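Local coordinates for MaoC family protein (Mycobacterium tuberculosis H37Rv, PDB 3KHP), which probably catalyses the reversible dehydration of 3-hydroxyacyl thioesters, as a MaoC-like (R)-specific hydratase with two hot-dog-type halves, at residues 128-131 with 136-139. Residues are numbered along the deposited sequence; the frame is centred on the assembly and turned at random.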
# COMPACT_ATOMS: atom_id res chain seq x y z
N GLN A 128 6.69 34.11 -7.33
CA GLN A 128 5.96 35.10 -8.05
C GLN A 128 4.96 35.72 -7.10
O GLN A 128 4.31 35.03 -6.31
CB GLN A 128 5.29 34.50 -9.29
CG GLN A 128 6.30 33.89 -10.27
CD GLN A 128 5.71 33.51 -11.65
OE1 GLN A 128 4.60 33.89 -12.00
NE2 GLN A 128 6.48 32.75 -12.42
N ASP A 129 4.92 37.05 -7.13
CA ASP A 129 4.03 37.86 -6.33
C ASP A 129 3.07 38.56 -7.30
O ASP A 129 3.49 39.38 -8.11
CB ASP A 129 4.85 38.88 -5.54
CG ASP A 129 4.02 39.66 -4.51
OD1 ASP A 129 2.77 39.71 -4.65
OD2 ASP A 129 4.63 40.24 -3.57
N LYS A 130 1.80 38.20 -7.24
CA LYS A 130 0.81 38.79 -8.12
C LYS A 130 0.11 39.99 -7.49
O LYS A 130 -0.79 40.59 -8.12
CB LYS A 130 -0.20 37.73 -8.58
CG LYS A 130 0.46 36.50 -9.23
CD LYS A 130 1.06 36.79 -10.59
CE LYS A 130 1.93 35.65 -11.08
NZ LYS A 130 2.79 36.05 -12.22
N GLY A 131 0.54 40.35 -6.27
CA GLY A 131 0.06 41.55 -5.57
C GLY A 131 -0.80 41.22 -4.36
O GLY A 131 -1.26 40.08 -4.20
N ALA A 136 0.28 34.28 -4.33
CA ALA A 136 1.68 33.93 -4.41
C ALA A 136 1.84 32.57 -5.13
O ALA A 136 1.08 31.62 -4.86
CB ALA A 136 2.27 33.83 -3.04
N ILE A 137 2.84 32.49 -6.01
CA ILE A 137 3.26 31.25 -6.65
C ILE A 137 4.69 30.86 -6.23
O ILE A 137 5.63 31.64 -6.41
CB ILE A 137 3.27 31.38 -8.19
CG1 ILE A 137 1.88 31.73 -8.74
CG2 ILE A 137 3.77 30.08 -8.85
CD1 ILE A 137 1.87 31.81 -10.26
N VAL A 138 4.86 29.64 -5.72
CA VAL A 138 6.16 29.15 -5.32
C VAL A 138 6.53 27.91 -6.16
O VAL A 138 5.71 27.01 -6.30
CB VAL A 138 6.16 28.79 -3.89
CG1 VAL A 138 7.51 28.24 -3.49
CG2 VAL A 138 5.84 29.99 -3.08
N VAL A 139 7.74 27.89 -6.72
CA VAL A 139 8.19 26.79 -7.57
C VAL A 139 9.43 26.12 -6.98
O VAL A 139 10.45 26.76 -6.78
CB VAL A 139 8.42 27.21 -9.03
CG1 VAL A 139 8.73 25.99 -9.93
CG2 VAL A 139 7.21 27.90 -9.55
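The closing end of the beta hairpin formed by strands 116-129 and 136-145 is held where Gln128 pairs with Ile137 as an antiparallel hydrogen-bonded pair. Gln128 N donates to Ile137 O at 2.8 Å, and Ile137 N answers with a 2.9 Å bond to Gln128 O. The same Gln128 O also takes a CA-H...O contact from Ala136. On the sheet face shared by Gln128 and Ile137 the two side chains stand alongside each other, starting from a CB-CB distance of 3.9 Å. With CG1 of Ile137 anti to its carbonyl carbon (chi1 -60°) and chi2 extended, CD1 meets the face of the amide at its OE1 end, 3.8 Å from Gln128 OE1. Lys130 bends at chi2 (-70°), lays CE 3.9 Å from Ile137 CD1, and delivers NZ to Gln128 OE1 at 2.8 Å, tilted from the amide plane. NZ also bonds Arg172 O, while Gln128 NE2 is hydrogen-bonded to Asp126 OD2 and to the carbonyl O of Glu174. Asp129 OD1 accepts from Gly131 N at 2.8 Å, an Asx turn, and its carboxylate further receives backbone N-H groups of Gly167, Phe168 and Gly170. The CE methylene of Lys130 and the amide oxygen of Gln128 thus both rest against CD1 of Ile137, while NZ passes on to OE1; both ends of the amide are bonded, which should fix its flip and tie the hairpin end to the segment 167-174.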